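Local coordinates for protein peptidoglycan D,D-transpeptidase FtsI (Yersinia pestis, PDB 6SYN) that probably cross-links septal peptidoglycan peptides as a class B penicillin-binding protein, a D,D-transpeptidase inhibited by beta-lactams, at residues 120-125 with 223-228; 218-223 with 239-244. One frame throughout, in Å; residues are numbered along the deposited sequence.

Interaction 1 of 2, residues 120-125 with 223-228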
loop_
_atom_site.group_PDB
_atom_site.type_symbol
_atom_site.label_atom_id
_atom_site.label_comp_id
_atom_site.label_asym_id
_atom_site.label_seq_id
_atom_site.Cartn_x
_atom_site.Cartn_y
_atom_site.Cartn_z
ATOM N N MET A 120 -0.027 -11.351 2.920
ATOM C CA MET A 120 -0.195 -10.488 4.126
ATOM C C MET A 120 1.175 -10.036 4.652
ATOM O O MET A 120 1.191 -9.255 5.617
ATOM C CB MET A 120 -0.899 -11.227 5.272
ATOM C CG MET A 120 -2.306 -11.730 4.974
ATOM S SD MET A 120 -3.658 -10.517 5.126
ATOM C CE MET A 120 -3.063 -9.437 6.427
ATOM N N ALA A 121 2.279 -10.523 4.073
ATOM C CA ALA A 121 3.633 -10.472 4.680
ATOM C C ALA A 121 3.891 -9.089 5.292
ATOM O O ALA A 121 4.298 -9.024 6.460
ATOM C CB ALA A 121 4.685 -10.826 3.660
ATOM N N HIS A 122 3.648 -8.023 4.532
ATOM C CA HIS A 122 3.976 -6.628 4.923
ATOM C C HIS A 122 3.124 -6.193 6.125
ATOM O O HIS A 122 3.688 -5.541 7.023
ATOM C CB HIS A 122 3.853 -5.704 3.705
ATOM C CG HIS A 122 4.937 -5.928 2.705
ATOM N ND1 HIS A 122 6.240 -5.502 2.924
ATOM C CD2 HIS A 122 4.933 -6.548 1.506
ATOM C CE1 HIS A 122 6.986 -5.839 1.892
ATOM N NE2 HIS A 122 6.208 -6.485 1.008
ATOM N N ILE A 123 1.838 -6.562 6.158
ATOM C CA ILE A 123 0.876 -6.218 7.254
ATOM C C ILE A 123 1.282 -6.940 8.546
ATOM O O ILE A 123 1.375 -6.286 9.593
ATOM C CB ILE A 123 -0.569 -6.596 6.867
ATOM C CG1 ILE A 123 -1.012 -5.903 5.576
ATOM C CG2 ILE A 123 -1.522 -6.324 8.027
ATOM C CD1 ILE A 123 -2.504 -5.942 5.321
ATOM N N ILE A 124 1.459 -8.258 8.467
ATOM C CA ILE A 124 1.705 -9.157 9.630
ATOM C C ILE A 124 3.151 -8.970 10.082
ATOM O O ILE A 124 3.368 -8.685 11.271
ATOM C CB ILE A 124 1.417 -10.627 9.267
ATOM C CG1 ILE A 124 0.022 -10.818 8.663
ATOM C CG2 ILE A 124 1.638 -11.523 10.474
ATOM C CD1 ILE A 124 -1.121 -10.561 9.618
ATOM N N GLY A 125 4.090 -9.133 9.150
ATOM C CA GLY A 125 5.538 -9.126 9.419
ATOM C C GLY A 125 6.016 -10.489 9.877
ATOM O O GLY A 125 5.339 -11.485 9.570
ATOM N N SER A 223 4.071 -4.866 -3.880
ATOM C CA SER A 223 4.956 -5.684 -4.741
ATOM C C SER A 223 6.207 -4.861 -5.027
ATOM O O SER A 223 6.085 -3.707 -5.429
ATOM C CB SER A 223 4.251 -6.097 -6.000
ATOM O OG SER A 223 5.090 -6.913 -6.803
ATOM N N PRO A 224 7.432 -5.402 -4.828
ATOM C CA PRO A 224 7.640 -6.800 -4.431
ATOM C C PRO A 224 7.357 -7.123 -2.956
ATOM O O PRO A 224 7.405 -6.231 -2.123
ATOM C CB PRO A 224 9.136 -6.997 -4.695
ATOM C CG PRO A 224 9.722 -5.634 -4.418
ATOM C CD PRO A 224 8.701 -4.676 -4.993
ATOM N N SER A 225 7.070 -8.394 -2.674
ATOM C CA SER A 225 6.859 -8.910 -1.301
ATOM C C SER A 225 8.029 -9.825 -0.940
ATOM O O SER A 225 9.109 -9.658 -1.542
ATOM C CB SER A 225 5.533 -9.605 -1.166
ATOM O OG SER A 225 5.133 -9.656 0.199
ATOM N N TYR A 226 7.824 -10.713 0.034
ATOM C CA TYR A 226 8.807 -11.717 0.507
ATOM C C TYR A 226 8.032 -12.884 1.103
ATOM O O TYR A 226 6.858 -12.686 1.464
ATOM C CB TYR A 226 9.779 -11.116 1.528
ATOM C CG TYR A 226 9.216 -10.775 2.887
ATOM C CD1 TYR A 226 9.149 -11.720 3.899
ATOM C CD2 TYR A 226 8.810 -9.488 3.188
ATOM C CE1 TYR A 226 8.662 -11.404 5.159
ATOM C CE2 TYR A 226 8.318 -9.155 4.439
ATOM C CZ TYR A 226 8.247 -10.113 5.432
ATOM O OH TYR A 226 7.764 -9.771 6.661
ATOM N N ASN A 227 8.669 -14.051 1.206
ATOM C CA ASN A 227 8.070 -15.237 1.866
ATOM C C ASN A 227 8.520 -15.271 3.327
ATOM O O ASN A 227 9.702 -15.445 3.615
ATOM C CB ASN A 227 8.381 -16.528 1.112
ATOM C CG ASN A 227 7.565 -17.704 1.614
ATOM O OD1 ASN A 227 6.763 -17.576 2.540
ATOM N ND2 ASN A 227 7.759 -18.859 0.999
ATOM N N PRO A 228 7.580 -15.110 4.288
ATOM C CA PRO A 228 7.914 -15.046 5.712
ATOM C C PRO A 228 8.033 -16.424 6.374
ATOM O O PRO A 228 8.378 -16.479 7.531
ATOM C CB PRO A 228 6.715 -14.289 6.297
ATOM C CG PRO A 228 5.551 -14.731 5.435
ATOM C CD PRO A 228 6.134 -14.976 4.058
#

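Interaction 2 of 2, residues 218-223 with 239-244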
loop_
_atom_site.group_PDB
_atom_site.type_symbol
_atom_site.label_atom_id
_atom_site.label_comp_id
_atom_site.label_asym_id
_atom_site.label_seq_id
_atom_site.Cartn_x
_atom_site.Cartn_y
_atom_site.Cartn_z
ATOM N N LEU A 218 -9.235 -2.688 4.762
ATOM C CA LEU A 218 -9.721 -4.014 4.300
ATOM C C LEU A 218 -8.605 -4.747 3.552
ATOM O O LEU A 218 -8.599 -5.994 3.580
ATOM C CB LEU A 218 -10.947 -3.805 3.403
ATOM C CG LEU A 218 -12.179 -3.257 4.119
ATOM C CD1 LEU A 218 -13.260 -2.844 3.134
ATOM C CD2 LEU A 218 -12.719 -4.270 5.120
ATOM N N ALA A 219 -7.717 -4.009 2.883
ATOM C CA ALA A 219 -6.582 -4.576 2.124
ATOM C C ALA A 219 -5.434 -3.565 2.073
ATOM O O ALA A 219 -5.709 -2.366 1.910
ATOM C CB ALA A 219 -7.043 -4.971 0.745
ATOM N N MET A 220 -4.197 -4.053 2.203
ATOM C CA MET A 220 -2.950 -3.248 2.131
ATOM C C MET A 220 -1.812 -4.148 1.630
ATOM O O MET A 220 -1.239 -4.900 2.449
ATOM C CB MET A 220 -2.605 -2.678 3.510
ATOM C CG MET A 220 -1.471 -1.674 3.497
ATOM S SD MET A 220 -0.938 -1.277 5.177
ATOM C CE MET A 220 -1.797 0.271 5.444
ATOM N N ALA A 221 -1.503 -4.078 0.332
ATOM C CA ALA A 221 -0.536 -4.967 -0.349
ATOM C C ALA A 221 0.568 -4.147 -1.022
ATOM O O ALA A 221 0.331 -2.976 -1.367
ATOM C CB ALA A 221 -1.253 -5.837 -1.346
ATOM N N ASN A 222 1.739 -4.765 -1.176
ATOM C CA ASN A 222 2.935 -4.190 -1.841
ATOM C C ASN A 222 3.567 -5.268 -2.720
ATOM O O ASN A 222 3.559 -6.450 -2.325
ATOM C CB ASN A 222 3.971 -3.680 -0.839
ATOM C CG ASN A 222 3.369 -2.822 0.252
ATOM O OD1 ASN A 222 3.069 -1.648 0.028
ATOM N ND2 ASN A 222 3.190 -3.396 1.434
ATOM N N SER A 223 4.071 -4.866 -3.880
ATOM C CA SER A 223 4.956 -5.684 -4.741
ATOM C C SER A 223 6.207 -4.861 -5.027
ATOM O O SER A 223 6.085 -3.707 -5.429
ATOM C CB SER A 223 4.251 -6.097 -6.000
ATOM O OG SER A 223 5.090 -6.913 -6.803
ATOM N N MET A 239 11.488 -5.161 2.835
ATOM C CA MET A 239 10.702 -5.789 3.933
ATOM C C MET A 239 9.880 -4.717 4.661
ATOM O O MET A 239 9.031 -5.093 5.500
ATOM C CB MET A 239 11.645 -6.471 4.927
ATOM C CG MET A 239 10.939 -7.215 6.033
ATOM S SD MET A 239 11.955 -8.574 6.655
ATOM C CE MET A 239 11.294 -8.720 8.314
ATOM N N ARG A 240 10.141 -3.439 4.360
ATOM C CA ARG A 240 9.361 -2.278 4.858
ATOM C C ARG A 240 8.043 -2.206 4.082
ATOM O O ARG A 240 8.041 -2.484 2.862
ATOM C CB ARG A 240 10.164 -0.977 4.738
ATOM C CG ARG A 240 10.245 -0.397 3.332
ATOM C CD ARG A 240 11.059 0.883 3.262
ATOM N NE ARG A 240 11.622 1.072 1.932
ATOM C CZ ARG A 240 11.023 1.682 0.907
ATOM N NH1 ARG A 240 11.652 1.769 -0.254
ATOM N NH2 ARG A 240 9.813 2.203 1.035
ATOM N N ASN A 241 6.967 -1.856 4.786
ATOM C CA ASN A 241 5.595 -1.704 4.242
ATOM C C ASN A 241 5.534 -0.374 3.486
ATOM O O ASN A 241 5.334 0.669 4.148
ATOM C CB ASN A 241 4.569 -1.790 5.375
ATOM C CG ASN A 241 3.131 -1.769 4.904
ATOM O OD1 ASN A 241 2.856 -1.530 3.731
ATOM N ND2 ASN A 241 2.206 -2.016 5.819
ATOM N N ARG A 242 5.711 -0.405 2.162
ATOM C CA ARG A 242 5.780 0.812 1.305
ATOM C C ARG A 242 4.522 1.676 1.485
ATOM O O ARG A 242 4.647 2.899 1.364
ATOM C CB ARG A 242 5.976 0.428 -0.163
ATOM C CG ARG A 242 7.372 -0.086 -0.490
ATOM C CD ARG A 242 7.566 -0.341 -1.974
ATOM N NE ARG A 242 8.961 -0.560 -2.353
ATOM C CZ ARG A 242 9.721 0.294 -3.039
ATOM N NH1 ARG A 242 9.240 1.460 -3.444
ATOM N NH2 ARG A 242 10.969 -0.028 -3.330
ATOM N N ALA A 243 3.370 1.073 1.795
ATOM C CA ALA A 243 2.064 1.762 1.944
ATOM C C ALA A 243 2.110 2.801 3.075
ATOM O O ALA A 243 1.328 3.773 3.001
ATOM C CB ALA A 243 0.967 0.752 2.177
ATOM N N ILE A 244 2.985 2.610 4.072
ATOM C CA ILE A 244 3.153 3.548 5.225
ATOM C C ILE A 244 4.547 4.202 5.220
ATOM O O ILE A 244 4.734 5.132 6.034
ATOM C CB ILE A 244 2.848 2.852 6.574
ATOM C CG1 ILE A 244 3.655 1.567 6.790
ATOM C CG2 ILE A 244 1.354 2.608 6.716
ATOM C CD1 ILE A 244 3.759 1.144 8.243
#

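Interaction 1 of 2, residues 120-125 with 223-228
The phenol ring of Y226 is met from two directions by the short helix 121-124. The methyl of A121 lies over one face, with its CB 4.1 Å from the centroid of the Y226 ring and 13° off the normal, which identifies a CH-pi contact. At the rim, CE1 of H122 lies near the plane of that ring. The imidazole in turn offers its face to the tyrosine edge: the H122 and Y226 rings form a T-shaped pair with centroids 5.7 Å apart and planes at 83°. Y226 CE2 stands above the imidazole near its border, not over its middle. At the edge of the imidazole, NE2 of H122 gives a weak hydrogen bond to P224 O at 3.4 Å.

S225 approaches the imidazole obliquely, its OG 3.4 Å from H122 CD2, while the same hydroxyl is hydrogen-bonded to the carbonyl of Q118. The Y226 ring leaves its backbone with CG between N and the carbonyl carbon (chi1 70°), which lays the phenol alongside the helix, against A121 and toward G125. Its far end reaches the helix terminus, where Y226 OH is 3.6 Å from CA of G125, the residue that leaves the helix with positive phi. P228 adds a looser apolar touch, CG to A121 CB at 4.4 Å.

The contact joins a short helix of the N-terminal, dimerisation-domain part of the chain to the loop following transpeptidase strand 217-223. S225 also packs on Y190 of helix 183-199, and I124 on strand 26-38.

Interaction 2 of 2, residues 218-223 with 239-244
An asparagine N-cap joins helix 242-245 to strand 217-223, an outermost strand of the five-stranded antiparallel sheet of the transpeptidase domain. The capping bond runs from A243 N to N241 OD1 at 3.3 Å. The same oxygen accepts a second bond across the contact, from N222 ND2 at 3.0 Å with an N-H...O angle of 154°. Both donors stand out of the plane of the N241 side-chain amide, on opposite faces, so the oxygen is gripped between the helix start and the strand. The two amide planes are inclined at 73°, and the side chains of N222 and N241 run nearly perpendicular to each other.

The other terminal atom of the N222 amide is engaged too: its OD1 receives a weak bond from A243 N, which the cap already engages, and lies 3.6 Å from CB of R242. A chi1 of -48°, with CG anti to the carbonyl carbon, allows this amide to serve the capping oxygen and the first helical turn together. The guanidinium of R242 continues away from N222 to a salt bridge with D246.

M220 and N222, two residues apart on the strand, both point at the helix, whereas the CB of A221 between them points away from it. N222 makes the amide bonds, while M220 adds apolar packing: M220 CG rests 3.7 Å from A243 CB. Beyond the bend in its chain, M220 CE comes to 4.1 Å from I244 CG2. At that bend the sulfur is itself a weak acceptor, with N241 ND2 directed at M220 SD over 3.3 Å.

In the fold
Interactions 1 and 2 have centres about 8 Å apart, share S223 and meet directly. Strand 217-223 passes through S223 directly into the loop of interaction 1, where a cis peptide bond precedes P224; the segments of the two contacts alternate along the chain. H122 CB packs 3.3 Å from N222 ND2, and I123 CG1 lies 3.3 Å from M220 O; on the loop side, Y226 CE2 is 3.6 Å from M239 CG. H122 ND1 is 3.5 Å from R240 O, so helix 121-124 abuts both the strand and the segment leading to the cap. Neither contact includes a residue of the beta-lactam pocket. Pocket residues T440, G441, T442 and K444 belong to strand 437-446, at the opposite border of the sheet from strand 217-223.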